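Local atomic coordinates of uncharacterized protein (PDB entry 6PTM), a protein that is an exo-carrageenase of glycoside hydrolase family 42, probably releasing sugar units from the chain ends of carrageenan. Residues 550-562 and 710-722. Residues are numbered along the deposited sequence; the frame is centred on the assembly and turned at random.
Sequences VSDYIMSFQRQRK and RVIAKDKNKYIVN. With EDO (1,2-ethanediol), chain E; EDO (1,2-ethanediol), chain F.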
loop_
_atom_site.group_PDB
_atom_site.type_symbol
_atom_site.label_atom_id
_atom_site.label_comp_id
_atom_site.label_asym_id
_atom_site.label_seq_id
_atom_site.Cartn_x
_atom_site.Cartn_y
_atom_site.Cartn_z
ATOM N N VAL A 550 -7.951 -19.749 -0.383
ATOM C CA VAL A 550 -6.759 -20.216 0.367
ATOM C C VAL A 550 -6.392 -19.222 1.470
ATOM O O VAL A 550 -5.193 -19.103 1.813
ATOM C CB VAL A 550 -5.583 -20.488 -0.588
ATOM C CG1 VAL A 550 -5.848 -21.712 -1.419
ATOM C CG2 VAL A 550 -5.208 -19.303 -1.471
ATOM N N SER A 551 -7.381 -18.579 2.082
ATOM C CA SER A 551 -7.114 -17.386 2.921
ATOM C C SER A 551 -6.321 -17.797 4.164
ATOM O O SER A 551 -5.595 -16.940 4.699
ATOM C CB SER A 551 -8.384 -16.641 3.297
ATOM O OG SER A 551 -9.239 -17.476 4.051
ATOM N N ASP A 552 -6.466 -19.036 4.648
ATOM C CA ASP A 552 -5.619 -19.476 5.799
ATOM C C ASP A 552 -4.146 -19.508 5.364
ATOM O O ASP A 552 -3.280 -19.018 6.132
ATOM C CB ASP A 552 -6.093 -20.792 6.421
ATOM C CG ASP A 552 -7.434 -20.655 7.158
ATOM O OD1 ASP A 552 -7.682 -19.599 7.908
ATOM O OD2 ASP A 552 -8.243 -21.608 7.010
ATOM N N TYR A 553 -3.848 -20.045 4.178
ATOM C CA TYR A 553 -2.467 -20.049 3.643
ATOM C C TYR A 553 -1.964 -18.590 3.556
ATOM O O TYR A 553 -0.839 -18.293 3.986
ATOM C CB TYR A 553 -2.411 -20.753 2.288
ATOM C CG TYR A 553 -2.634 -22.247 2.312
ATOM C CD1 TYR A 553 -2.582 -22.989 3.488
ATOM C CD2 TYR A 553 -2.890 -22.926 1.123
ATOM C CE1 TYR A 553 -2.751 -24.364 3.466
ATOM C CE2 TYR A 553 -3.068 -24.293 1.092
ATOM C CZ TYR A 553 -2.989 -25.014 2.266
ATOM O OH TYR A 553 -3.153 -26.370 2.235
ATOM N N ILE A 554 -2.804 -17.697 3.022
ATOM C CA ILE A 554 -2.455 -16.283 2.760
ATOM C C ILE A 554 -2.151 -15.633 4.101
ATOM O O ILE A 554 -1.061 -14.987 4.241
ATOM C CB ILE A 554 -3.551 -15.567 1.949
ATOM C CG1 ILE A 554 -3.762 -16.190 0.569
ATOM C CG2 ILE A 554 -3.234 -14.087 1.835
ATOM C CD1 ILE A 554 -2.510 -16.291 -0.289
ATOM N N MET A 555 -2.990 -15.855 5.117
ATOM C CA MET A 555 -2.684 -15.205 6.412
ATOM C C MET A 555 -1.380 -15.796 6.958
ATOM O O MET A 555 -0.630 -15.029 7.511
ATOM C CB MET A 555 -3.806 -15.341 7.444
ATOM C CG MET A 555 -5.101 -14.725 7.030
ATOM S SD MET A 555 -4.959 -12.960 6.572
ATOM C CE MET A 555 -4.069 -12.342 7.999
ATOM N N SER A 556 -1.092 -17.099 6.777
ATOM C CA SER A 556 0.187 -17.694 7.235
ATOM C C SER A 556 1.365 -17.015 6.515
ATOM O O SER A 556 2.394 -16.663 7.194
ATOM C CB SER A 556 0.214 -19.177 7.068
ATOM O OG SER A 556 -0.737 -19.782 7.931
ATOM N N PHE A 557 1.254 -16.799 5.206
ATOM C CA PHE A 557 2.317 -16.063 4.464
ATOM C C PHE A 557 2.450 -14.630 4.999
ATOM O O PHE A 557 3.596 -14.209 5.170
ATOM C CB PHE A 557 2.075 -16.042 2.954
ATOM C CG PHE A 557 2.300 -17.366 2.277
ATOM C CD1 PHE A 557 3.565 -17.943 2.263
ATOM C CD2 PHE A 557 1.267 -18.024 1.634
ATOM C CE1 PHE A 557 3.783 -19.162 1.630
ATOM C CE2 PHE A 557 1.501 -19.212 0.967
ATOM C CZ PHE A 557 2.744 -19.795 0.989
ATOM N N GLN A 558 1.357 -13.908 5.269
ATOM C CA GLN A 558 1.427 -12.487 5.740
ATOM C C GLN A 558 2.104 -12.464 7.117
ATOM O O GLN A 558 2.867 -11.528 7.427
ATOM C CB GLN A 558 0.046 -11.831 5.889
ATOM C CG GLN A 558 -0.686 -11.493 4.585
ATOM C CD GLN A 558 -1.938 -10.694 4.862
ATOM O OE1 GLN A 558 -2.255 -10.396 6.041
ATOM N NE2 GLN A 558 -2.626 -10.297 3.791
ATOM N N ARG A 559 1.793 -13.447 7.959
ATOM C CA ARG A 559 2.206 -13.452 9.390
ATOM C C ARG A 559 3.569 -14.113 9.550
ATOM O O ARG A 559 4.116 -14.043 10.666
ATOM C CB ARG A 559 1.212 -14.226 10.256
ATOM C CG ARG A 559 -0.147 -13.552 10.354
ATOM C CD ARG A 559 -1.193 -14.498 10.865
ATOM N NE ARG A 559 -2.482 -13.845 11.103
ATOM C CZ ARG A 559 -3.608 -14.517 11.345
ATOM N NH1 ARG A 559 -3.605 -15.848 11.356
ATOM N NH2 ARG A 559 -4.731 -13.867 11.615
ATOM N N GLN A 560 4.093 -14.762 8.516
ATOM C CA GLN A 560 5.350 -15.540 8.685
ATOM C C GLN A 560 6.436 -14.654 9.310
ATOM O O GLN A 560 6.622 -13.502 8.869
ATOM C CB GLN A 560 5.843 -16.129 7.369
ATOM C CG GLN A 560 6.997 -17.114 7.537
ATOM C CD GLN A 560 7.283 -17.839 6.250
ATOM O OE1 GLN A 560 7.451 -17.244 5.183
ATOM N NE2 GLN A 560 7.272 -19.155 6.324
ATOM N N ARG A 561 7.169 -15.227 10.253
ATOM C CA ARG A 561 8.401 -14.669 10.856
ATOM C C ARG A 561 9.244 -13.993 9.775
ATOM O O ARG A 561 9.518 -14.633 8.724
ATOM C CB ARG A 561 9.177 -15.793 11.547
ATOM C CG ARG A 561 10.478 -15.369 12.217
ATOM C CD ARG A 561 11.191 -16.561 12.810
ATOM N NE ARG A 561 12.446 -16.273 13.492
ATOM C CZ ARG A 561 12.573 -15.874 14.754
ATOM N NH1 ARG A 561 11.508 -15.562 15.475
ATOM N NH2 ARG A 561 13.781 -15.765 15.286
ATOM N N LYS A 562 9.589 -12.728 10.018
ATOM C CA LYS A 562 10.556 -11.914 9.248
ATOM C C LYS A 562 11.915 -12.005 9.960
ATOM O O LYS A 562 12.212 -11.206 10.858
ATOM C CB LYS A 562 10.046 -10.473 9.154
ATOM C CG LYS A 562 8.666 -10.267 8.539
ATOM C CD LYS A 562 8.330 -8.789 8.447
ATOM C CE LYS A 562 6.872 -8.426 8.201
ATOM N NZ LYS A 562 6.318 -9.048 6.982
ATOM N N ARG A 710 8.179 -17.974 -1.085
ATOM C CA ARG A 710 7.913 -18.209 0.347
ATOM C C ARG A 710 7.485 -19.661 0.502
ATOM O O ARG A 710 6.947 -20.227 -0.443
ATOM C CB ARG A 710 6.799 -17.291 0.860
ATOM C CG ARG A 710 7.082 -15.798 0.747
ATOM C CD ARG A 710 8.248 -15.300 1.607
ATOM N NE ARG A 710 8.444 -13.850 1.437
ATOM C CZ ARG A 710 7.653 -12.902 1.950
ATOM N NH1 ARG A 710 6.587 -13.211 2.688
ATOM N NH2 ARG A 710 7.909 -11.630 1.685
ATOM N N VAL A 711 7.717 -20.235 1.677
ATOM C CA VAL A 711 7.323 -21.622 1.987
ATOM C C VAL A 711 6.689 -21.661 3.372
ATOM O O VAL A 711 7.323 -21.154 4.320
ATOM C CB VAL A 711 8.536 -22.560 1.896
ATOM C CG1 VAL A 711 8.105 -24.017 2.076
ATOM C CG2 VAL A 711 9.266 -22.349 0.587
ATOM N N ILE A 712 5.508 -22.273 3.473
ATOM C CA ILE A 712 4.867 -22.581 4.778
ATOM C C ILE A 712 4.622 -24.087 4.857
ATOM O O ILE A 712 4.528 -24.728 3.790
ATOM C CB ILE A 712 3.577 -21.775 4.981
ATOM C CG1 ILE A 712 2.564 -22.054 3.877
ATOM C CG2 ILE A 712 3.895 -20.296 5.131
ATOM C CD1 ILE A 712 1.219 -21.430 4.089
ATOM N N ALA A 713 4.526 -24.606 6.081
ATOM C CA ALA A 713 4.221 -26.015 6.395
ATOM C C ALA A 713 2.722 -26.175 6.311
ATOM O O ALA A 713 2.044 -25.356 6.917
ATOM C CB ALA A 713 4.712 -26.349 7.778
ATOM N N LYS A 714 2.246 -27.152 5.559
ATOM C CA LYS A 714 0.829 -27.588 5.527
ATOM C C LYS A 714 0.678 -28.672 6.591
ATOM O O LYS A 714 -0.323 -28.640 7.316
ATOM C CB LYS A 714 0.479 -28.145 4.146
ATOM C CG LYS A 714 -0.972 -28.573 3.925
ATOM C CD LYS A 714 -1.066 -29.765 2.995
ATOM C CE LYS A 714 -2.334 -29.898 2.176
ATOM N NZ LYS A 714 -3.492 -30.051 3.061
ATOM N N ASP A 715 1.671 -29.574 6.682
ATOM C CA ASP A 715 1.737 -30.646 7.715
ATOM C C ASP A 715 3.152 -31.227 7.798
ATOM O O ASP A 715 4.126 -30.538 7.358
ATOM C CB ASP A 715 0.642 -31.685 7.461
ATOM C CG ASP A 715 0.844 -32.533 6.230
ATOM O OD1 ASP A 715 -0.180 -33.023 5.715
ATOM O OD2 ASP A 715 2.014 -32.704 5.807
ATOM N N LYS A 716 3.256 -32.435 8.358
ATOM C CA LYS A 716 4.523 -33.167 8.630
ATOM C C LYS A 716 5.438 -33.097 7.400
ATOM O O LYS A 716 6.583 -32.654 7.546
ATOM C CB LYS A 716 4.250 -34.633 8.991
ATOM N N ASN A 717 4.973 -33.514 6.229
ATOM C CA ASN A 717 5.907 -33.645 5.081
ATOM C C ASN A 717 5.346 -32.909 3.856
ATOM O O ASN A 717 5.724 -33.280 2.741
ATOM C CB ASN A 717 6.253 -35.126 4.843
ATOM C CG ASN A 717 7.467 -35.623 5.619
ATOM O OD1 ASN A 717 8.381 -34.871 5.998
ATOM N ND2 ASN A 717 7.514 -36.927 5.822
ATOM N N LYS A 718 4.527 -31.868 4.057
ATOM C CA LYS A 718 3.898 -31.123 2.951
ATOM C C LYS A 718 4.034 -29.635 3.199
ATOM O O LYS A 718 3.804 -29.199 4.330
ATOM C CB LYS A 718 2.423 -31.469 2.797
ATOM C CG LYS A 718 2.108 -32.890 2.360
ATOM C CD LYS A 718 0.628 -33.087 2.140
ATOM C CE LYS A 718 0.212 -34.536 2.051
ATOM N NZ LYS A 718 0.356 -35.177 3.378
ATOM N N TYR A 719 4.361 -28.907 2.139
ATOM C CA TYR A 719 4.728 -27.481 2.170
ATOM C C TYR A 719 3.915 -26.761 1.095
ATOM O O TYR A 719 3.642 -27.345 0.045
ATOM C CB TYR A 719 6.240 -27.328 2.023
ATOM C CG TYR A 719 6.980 -27.963 3.172
ATOM C CD1 TYR A 719 7.150 -27.294 4.371
ATOM C CD2 TYR A 719 7.382 -29.297 3.111
ATOM C CE1 TYR A 719 7.776 -27.894 5.446
ATOM C CE2 TYR A 719 7.998 -29.915 4.186
ATOM C CZ TYR A 719 8.175 -29.218 5.361
ATOM O OH TYR A 719 8.790 -29.829 6.403
ATOM N N ILE A 720 3.556 -25.519 1.366
ATOM C CA ILE A 720 2.873 -24.631 0.382
ATOM C C ILE A 720 3.911 -23.623 -0.080
ATOM O O ILE A 720 4.515 -22.964 0.767
ATOM C CB ILE A 720 1.606 -23.954 0.933
ATOM C CG1 ILE A 720 0.657 -24.948 1.610
ATOM C CG2 ILE A 720 0.934 -23.183 -0.179
ATOM C CD1 ILE A 720 0.186 -26.095 0.737
ATOM N N VAL A 721 4.189 -23.617 -1.369
ATOM C CA VAL A 721 5.240 -22.727 -1.943
ATOM C C VAL A 721 4.541 -21.628 -2.730
ATOM O O VAL A 721 3.706 -21.959 -3.583
ATOM C CB VAL A 721 6.205 -23.506 -2.841
ATOM C CG1 VAL A 721 7.243 -22.588 -3.466
ATOM C CG2 VAL A 721 6.857 -24.652 -2.077
ATOM N N ASN A 722 4.857 -20.372 -2.444
ATOM C CA ASN A 722 4.299 -19.205 -3.150
ATOM C C ASN A 722 5.427 -18.597 -3.983
ATOM O O ASN A 722 6.505 -18.336 -3.415
ATOM C CB ASN A 722 3.748 -18.202 -2.148
ATOM C CG ASN A 722 3.212 -16.969 -2.842
ATOM O OD1 ASN A 722 2.147 -17.028 -3.433
ATOM N ND2 ASN A 722 4.000 -15.909 -2.870
HETATM C C1 EDO E . 8.469 -23.957 7.274
HETATM O O1 EDO E . 7.961 -22.635 7.223
HETATM C C2 EDO E . 8.837 -24.371 5.900
HETATM O O2 EDO E . 9.860 -23.608 5.277
HETATM C C1 EDO F . 11.173 -20.693 7.276
HETATM O O1 EDO F . 10.015 -21.052 8.047
HETATM C C2 EDO F . 10.816 -20.067 5.989
HETATM O O2 EDO F . 10.232 -20.953 5.032
HETATM O O HOH W 1 5.560 -15.554 3.864
HETATM O O HOH W 2 4.581 -11.571 4.111
HETATM O O HOH W 3 9.198 -18.642 3.673
#
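Tyr-553 and Phe-557, one turn apart, set helix 551-559 against the beta hairpin of 710-722, the helix axis passing 9.0 Å from strand 710-713 at 117°. Ile-712 and Ile-720, paired across the hairpin by backbone hydrogen bonds, meet both rings. The Phe-557 ring is clasped on its two faces in CH-pi contacts, Asn-722 CB lying 4.0 Å from the ring centroid on one side and Ile-712 CD1 on the other. With CG1 between its backbone N and carbonyl carbon (chi1 59°), Ile-712 sends CD1 on to Ser-556 CB as well. Ile-720 CG1 sits over the centre of the Tyr-553 ring, 3.8 Å from its centroid, and Tyr-553 OH reaches the aliphatic part of Lys-714, 3.5 Å from CG. Cutting Tyr-553 back to an alanine would probably strip Ile-720 CG1 and CD1 of the ring they rest on, while CG2 kept its contact with Phe-557, and open a gap beside Lys-714. Where the helix ends, the extended Gln-560 donates from NE2 to Val-711 O (2.8 Å, 160° at the hydrogen), the acceptor lying in its amide plane. A water joins Phe-557 O, Gln-560 OE1 and Arg-710 NH1, tying the helix end to the strand. Ile-498 of helix 486-498 also packs on Phe-557, and Trp-494 from that helix donates to Asn-722 OD1; strand 168-175 meets the helix through Ser-551 and Ile-554, while strand 765-772 continues the hairpin's antiparallel sheet beyond strand 718-725.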